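Local coordinates for protein capsid (Human calicivirus NLV/Boxer/2001/US, PDB 4RDL) that forms the protruding P domain of a norovirus capsid protein, which dimerises and binds histo-blood group glycans such as Lewis y, probably for attachment to host cells, at residues 12-17 against 244-249; 253-258 against 296-301. One frame throughout, in Å; residues are numbered along the deposited sequence.

Contacts 1 and 2 lie side by side, their centres about 12 Å apart. Phe14 of contact 1 joins them: its CB is 3.6 Å from CZ2 of Trp301, and its ring meets those of Phe298 and Trp301 in contact 2. Val16, two residues further along the segment, packs on Phe296 and Leu255. Contact 1 therefore brings the start of the modelled chain and the loop after helix 235-244 against the sheet to which contact 2 belongs. Asp114 and Trp174 of the glycan pocket belong to the other antiparallel sheet. Both contacts thus concern the P1 part of the domain, built from the two ends of the chain, rather than the receptor-binding surface.

Contact 1. Residues 12-17 against 244-249; sequences KPFSVP and EQAPTR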
loop_
_atom_site.group_PDB
_atom_site.type_symbol
_atom_site.label_atom_id
_atom_site.label_comp_id
_atom_site.label_asym_id
_atom_site.label_seq_id
_atom_site.Cartn_x
_atom_site.Cartn_y
_atom_site.Cartn_z
ATOM N N LYS A 12 -16.074 6.248 -22.665
ATOM C CA LYS A 12 -16.226 5.933 -21.249
ATOM C C LYS A 12 -16.271 7.200 -20.400
ATOM O O LYS A 12 -15.376 8.042 -20.487
ATOM C CB LYS A 12 -15.090 5.023 -20.776
ATOM C CG LYS A 12 -15.309 4.427 -19.392
ATOM C CD LYS A 12 -14.298 3.328 -19.096
ATOM C CE LYS A 12 -14.721 2.498 -17.896
ATOM N NZ LYS A 12 -13.760 1.394 -17.597
ATOM N N PRO A 13 -17.320 7.340 -19.579
ATOM C CA PRO A 13 -17.485 8.502 -18.701
ATOM C C PRO A 13 -16.407 8.568 -17.623
ATOM O O PRO A 13 -16.067 7.552 -17.009
ATOM C CB PRO A 13 -18.851 8.261 -18.049
ATOM C CG PRO A 13 -19.551 7.315 -18.955
ATOM C CD PRO A 13 -18.480 6.435 -19.513
ATOM N N PHE A 14 -15.879 9.765 -17.406
ATOM C CA PHE A 14 -14.919 10.008 -16.340
ATOM C C PHE A 14 -15.587 9.840 -14.978
ATOM O O PHE A 14 -16.790 10.049 -14.833
ATOM C CB PHE A 14 -14.338 11.420 -16.478
ATOM C CG PHE A 14 -13.325 11.763 -15.429
ATOM C CD1 PHE A 14 -12.042 11.245 -15.490
ATOM C CD2 PHE A 14 -13.656 12.606 -14.379
ATOM C CE1 PHE A 14 -11.106 11.558 -14.515
ATOM C CE2 PHE A 14 -12.728 12.922 -13.405
ATOM C CZ PHE A 14 -11.450 12.398 -13.473
ATOM N N SER A 15 -14.800 9.450 -13.984
ATOM C CA SER A 15 -15.281 9.339 -12.614
ATOM C C SER A 15 -14.084 9.355 -11.684
ATOM O O SER A 15 -12.945 9.171 -12.120
ATOM C CB SER A 15 -16.075 8.046 -12.413
ATOM O OG SER A 15 -15.228 6.915 -12.571
ATOM N N VAL A 16 -14.340 9.609 -10.405
ATOM C CA VAL A 16 -13.304 9.467 -9.386
ATOM C C VAL A 16 -13.763 8.411 -8.385
ATOM O O VAL A 16 -14.948 8.074 -8.343
ATOM C CB VAL A 16 -13.002 10.806 -8.680
ATOM C CG1 VAL A 16 -12.529 11.843 -9.694
ATOM C CG2 VAL A 16 -14.216 11.311 -7.902
ATOM N N PRO A 17 -12.835 7.871 -7.580
ATOM C CA PRO A 17 -13.257 6.834 -6.638
ATOM C C PRO A 17 -14.380 7.279 -5.706
ATOM O O PRO A 17 -14.410 8.418 -5.226
ATOM C CB PRO A 17 -11.984 6.549 -5.835
ATOM C CG PRO A 17 -10.873 6.907 -6.761
ATOM C CD PRO A 17 -11.380 8.101 -7.533
ATOM N N GLU A 244 -9.541 3.187 -15.643
ATOM C CA GLU A 244 -10.643 3.694 -16.454
ATOM C C GLU A 244 -10.228 4.176 -17.840
ATOM O O GLU A 244 -10.932 3.932 -18.815
ATOM C CB GLU A 244 -11.369 4.822 -15.709
ATOM C CG GLU A 244 -12.047 4.365 -14.443
ATOM C CD GLU A 244 -13.106 3.324 -14.714
ATOM O OE1 GLU A 244 -14.198 3.695 -15.198
ATOM O OE2 GLU A 244 -12.839 2.131 -14.467
ATOM N N GLN A 245 -9.100 4.876 -17.920
ATOM C CA GLN A 245 -8.661 5.465 -19.181
ATOM C C GLN A 245 -9.789 6.275 -19.829
ATOM O O GLN A 245 -10.018 6.189 -21.041
ATOM C CB GLN A 245 -8.197 4.372 -20.147
ATOM C CG GLN A 245 -7.073 3.503 -19.608
ATOM C CD GLN A 245 -5.722 4.167 -19.723
ATOM O OE1 GLN A 245 -5.326 4.611 -20.805
ATOM N NE2 GLN A 245 -5.004 4.246 -18.613
ATOM N N ALA A 246 -10.500 7.055 -19.021
ATOM C CA ALA A 246 -11.601 7.865 -19.535
ATOM C C ALA A 246 -11.064 9.089 -20.262
ATOM O O ALA A 246 -10.245 9.824 -19.718
ATOM C CB ALA A 246 -12.530 8.285 -18.406
ATOM N N PRO A 247 -11.514 9.310 -21.505
ATOM C CA PRO A 247 -11.061 10.501 -22.226
ATOM C C PRO A 247 -11.418 11.790 -21.490
ATOM O O PRO A 247 -12.488 11.896 -20.886
ATOM C CB PRO A 247 -11.828 10.411 -23.549
ATOM C CG PRO A 247 -12.029 8.940 -23.742
ATOM C CD PRO A 247 -12.306 8.411 -22.363
ATOM N N THR A 248 -10.506 12.754 -21.540
ATOM C CA THR A 248 -10.720 14.074 -20.953
ATOM C C THR A 248 -11.550 14.914 -21.921
ATOM O O THR A 248 -11.195 15.052 -23.089
ATOM C CB THR A 248 -9.372 14.758 -20.670
ATOM O OG1 THR A 248 -8.648 13.989 -19.700
ATOM C CG2 THR A 248 -9.566 16.181 -20.146
ATOM N N ARG A 249 -12.658 15.467 -21.439
ATOM C CA ARG A 249 -13.613 16.118 -22.333
ATOM C C ARG A 249 -13.930 17.570 -21.965
ATOM O O ARG A 249 -14.951 18.116 -22.385
ATOM C CB ARG A 249 -14.895 15.279 -22.413
ATOM C CG ARG A 249 -14.669 13.864 -22.960
ATOM C CD ARG A 249 -15.892 12.969 -22.777
ATOM N NE ARG A 249 -16.281 12.854 -21.370
ATOM C CZ ARG A 249 -15.925 11.866 -20.546
ATOM N NH1 ARG A 249 -15.157 10.853 -20.966
ATOM N NH2 ARG A 249 -16.350 11.897 -19.285
HETATM O O HOH W 1 -14.380 6.472 -15.262
#
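The guanidinium of Arg249 meets the backbone of segment 12-17 with its edge: Phe14 N lies in its plane, 2.9 Å from NH2. Both are donors, so this approach is no hydrogen bond. NH1 instead donates to Lys12 O, obliquely to the plane, in a weak bond bent to 127° at the hydrogen. The Phe14 ring takes Ala246 at its edge, CB lying near the ring plane and 4.2 Å from CD1. Outside the two segments the ring also meets Phe298, edge-to-face, and the rings of Trp301 and Phe241. The methyl of Ala246 packs more closely on the backbone, 3.6 Å from Phe14 CA, while Pro247 sets its CD beside Lys12 O.

Lys12 and Glu244 cross at about a right angle. The lysine chain is extended throughout, with CG anti to the backbone N (chi1 -169°), and it reaches far enough to lay CE against OE1. Lys12 NZ forms a salt bridge with Glu244 OE2 at 3.3 Å, though the hydrogen bond within it is weak. Glu244 folds at chi2 (-61°), and its OE1 accepts a hydrogen bond from a water at 2.8 Å. That water also donates to Pro13 O at 2.7 Å and accepts from Ser15 OG, whose hydroxyl is in turn hydrogen-bonded to His240 on helix 235-244.

With no regular backbone pairing between them, the two loops are joined by the Lys12-Glu244 crossing, the Phe14-Ala246 packing and the water that links Pro13 O, Ser15 OG and Glu244 OE1. Arg249 adds a single weak, bent bond to Lys12 O.

Contact 2. Residues 253-258 against 296-301; sequences ALLHYV and FVFISW
His256 and Val297 exchange two backbone hydrogen bonds, His256 N to Val297 O at 2.9 Å and Val297 N to His256 O at 2.8 Å. Further along, Leu254 binds two residues in succession: its O accepts from Ile299 N in a nearly straight bond, and its N donates to Ser300 O. Between these sets, Leu255 CA directs a C-H...O contact at Val297 O.

Ile299 turns its side chain back across the strand pair. With CG1 anti to its carbonyl carbon, CG1 sits over the centre of the His256 imidazole in a CH-pi contact, 3.6 Å from the ring centroid, while CD1 leans toward ND1. The far end of that imidazole is held by Glu268 on strand 265-272, through NE2. Ile299 CB and CG2 meet Leu254 CD2.

On the face bearing Leu255 and Phe296, Tyr257 CD1 lies 3.5 Å above the centre of the Phe296 ring, though the two planes are inclined at 46° and do not stack. Leu255 divides its branches, CD1 to Phe296 CD1 and CD2 to the edge of the Phe298 ring. Ala253 CB touches both Phe298 CE1, at 3.7 Å, and the six-membered ring of Trp301, in an off-centre CH-pi contact.

Ile299 and Ser300 thus lie together opposite Leu254, whose O takes Ile299 N and whose N binds Ser300 O. With the backbone angles of Ile299 (-93°/-58°), this is consistent with a classic beta bulge, here interrupting the antiparallel pairing of strands 252-258 and 295-302 in the sheet of the P1 subdomain of the calicivirus P domain.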
loop_
_atom_site.group_PDB
_atom_site.type_symbol
_atom_site.label_atom_id
_atom_site.label_comp_id
_atom_site.label_asym_id
_atom_site.label_seq_id
_atom_site.Cartn_x
_atom_site.Cartn_y
_atom_site.Cartn_z
ATOM N N ALA A 253 -12.434 18.962 -14.490
ATOM C CA ALA A 253 -13.473 18.103 -13.947
ATOM C C ALA A 253 -13.960 18.697 -12.634
ATOM O O ALA A 253 -13.188 18.796 -11.676
ATOM C CB ALA A 253 -12.936 16.683 -13.725
ATOM N N LEU A 254 -15.230 19.089 -12.581
ATOM C CA LEU A 254 -15.821 19.611 -11.355
ATOM C C LEU A 254 -16.131 18.447 -10.430
ATOM O O LEU A 254 -16.832 17.500 -10.824
ATOM C CB LEU A 254 -17.120 20.378 -11.655
ATOM C CG LEU A 254 -17.920 20.836 -10.428
ATOM C CD1 LEU A 254 -17.147 21.871 -9.624
ATOM C CD2 LEU A 254 -19.288 21.391 -10.839
ATOM N N LEU A 255 -15.599 18.517 -9.207
ATOM C CA LEU A 255 -15.904 17.531 -8.168
ATOM C C LEU A 255 -16.654 18.187 -7.028
ATOM O O LEU A 255 -16.379 19.343 -6.678
ATOM C CB LEU A 255 -14.633 16.916 -7.578
ATOM C CG LEU A 255 -13.569 16.388 -8.523
ATOM C CD1 LEU A 255 -12.466 15.747 -7.683
ATOM C CD2 LEU A 255 -14.166 15.383 -9.488
ATOM N N HIS A 256 -17.595 17.448 -6.444
ATOM C CA HIS A 256 -18.166 17.832 -5.167
ATOM C C HIS A 256 -17.664 16.867 -4.113
ATOM O O HIS A 256 -17.636 15.656 -4.328
ATOM C CB HIS A 256 -19.690 17.842 -5.221
ATOM C CG HIS A 256 -20.236 19.013 -5.961
ATOM N ND1 HIS A 256 -21.588 19.225 -6.130
ATOM C CD2 HIS A 256 -19.612 20.051 -6.568
ATOM C CE1 HIS A 256 -21.770 20.338 -6.814
ATOM N NE2 HIS A 256 -20.587 20.863 -7.085
ATOM N N TYR A 257 -17.229 17.418 -2.988
ATOM C CA TYR A 257 -16.804 16.636 -1.839
ATOM C C TYR A 257 -18.027 16.545 -0.951
ATOM O O TYR A 257 -18.467 17.549 -0.372
ATOM C CB TYR A 257 -15.653 17.357 -1.145
ATOM C CG TYR A 257 -15.061 16.672 0.064
ATOM C CD1 TYR A 257 -14.369 15.467 -0.057
ATOM C CD2 TYR A 257 -15.151 17.249 1.328
ATOM C CE1 TYR A 257 -13.805 14.857 1.045
ATOM C CE2 TYR A 257 -14.586 16.635 2.444
ATOM C CZ TYR A 257 -13.918 15.439 2.292
ATOM O OH TYR A 257 -13.340 14.820 3.381
ATOM N N VAL A 258 -18.609 15.354 -0.882
ATOM C CA VAL A 258 -19.926 15.198 -0.270
ATOM C C VAL A 258 -19.932 14.400 1.031
ATOM O O VAL A 258 -19.069 13.544 1.265
ATOM C CB VAL A 258 -20.936 14.580 -1.259
ATOM C CG1 VAL A 258 -20.879 15.301 -2.602
ATOM C CG2 VAL A 258 -20.701 13.075 -1.421
ATOM N N PHE A 296 -15.390 12.252 -2.795
ATOM C CA PHE A 296 -15.370 13.071 -4.004
ATOM C C PHE A 296 -16.273 12.443 -5.052
ATOM O O PHE A 296 -16.232 11.233 -5.279
ATOM C CB PHE A 296 -13.952 13.254 -4.560
ATOM C CG PHE A 296 -13.037 14.016 -3.648
ATOM C CD1 PHE A 296 -12.965 15.399 -3.727
ATOM C CD2 PHE A 296 -12.249 13.353 -2.714
ATOM C CE1 PHE A 296 -12.134 16.117 -2.888
ATOM C CE2 PHE A 296 -11.416 14.064 -1.866
ATOM C CZ PHE A 296 -11.360 15.452 -1.954
ATOM N N VAL A 297 -17.095 13.282 -5.683
ATOM C CA VAL A 297 -17.977 12.842 -6.750
ATOM C C VAL A 297 -17.802 13.735 -7.976
ATOM O O VAL A 297 -17.900 14.962 -7.892
ATOM C CB VAL A 297 -19.458 12.886 -6.311
ATOM C CG1 VAL A 297 -20.367 12.414 -7.439
ATOM C CG2 VAL A 297 -19.675 12.044 -5.064
ATOM N N PHE A 298 -17.532 13.116 -9.119
ATOM C CA PHE A 298 -17.487 13.833 -10.383
ATOM C C PHE A 298 -18.881 14.315 -10.802
ATOM O O PHE A 298 -19.815 13.520 -10.939
ATOM C CB PHE A 298 -16.877 12.942 -11.465
ATOM C CG PHE A 298 -16.925 13.538 -12.842
ATOM C CD1 PHE A 298 -16.234 14.705 -13.133
ATOM C CD2 PHE A 298 -17.652 12.924 -13.854
ATOM C CE1 PHE A 298 -16.265 15.253 -14.409
ATOM C CE2 PHE A 298 -17.693 13.463 -15.132
ATOM C CZ PHE A 298 -17.000 14.631 -15.409
ATOM N N ILE A 299 -19.003 15.626 -10.987
ATOM C CA ILE A 299 -20.259 16.252 -11.404
ATOM C C ILE A 299 -20.314 16.387 -12.923
ATOM O O ILE A 299 -21.230 15.873 -13.568
ATOM C CB ILE A 299 -20.428 17.648 -10.758
ATOM C CG1 ILE A 299 -20.337 17.545 -9.232
ATOM C CG2 ILE A 299 -21.732 18.308 -11.215
ATOM C CD1 ILE A 299 -21.331 16.576 -8.619
ATOM N N SER A 300 -19.336 17.083 -13.489
ATOM C CA SER A 300 -19.274 17.269 -14.935
ATOM C C SER A 300 -17.967 17.917 -15.338
ATOM O O SER A 300 -17.249 18.463 -14.500
ATOM C CB SER A 300 -20.422 18.158 -15.413
ATOM O OG SER A 300 -20.152 19.506 -15.088
ATOM N N TRP A 301 -17.665 17.860 -16.627
ATOM C CA TRP A 301 -16.609 18.680 -17.191
ATOM C C TRP A 301 -17.113 20.123 -17.224
ATOM O O TRP A 301 -18.290 20.366 -17.517
ATOM C CB TRP A 301 -16.258 18.190 -18.600
ATOM C CG TRP A 301 -15.662 16.806 -18.591
ATOM C CD1 TRP A 301 -16.279 15.636 -18.933
ATOM C CD2 TRP A 301 -14.331 16.460 -18.198
ATOM N NE1 TRP A 301 -15.410 14.581 -18.778
ATOM C CE2 TRP A 301 -14.206 15.060 -18.336
ATOM C CE3 TRP A 301 -13.232 17.198 -17.745
ATOM C CZ2 TRP A 301 -13.021 14.386 -18.033
ATOM C CZ3 TRP A 301 -12.060 16.529 -17.450
ATOM C CH2 TRP A 301 -11.962 15.137 -17.594
#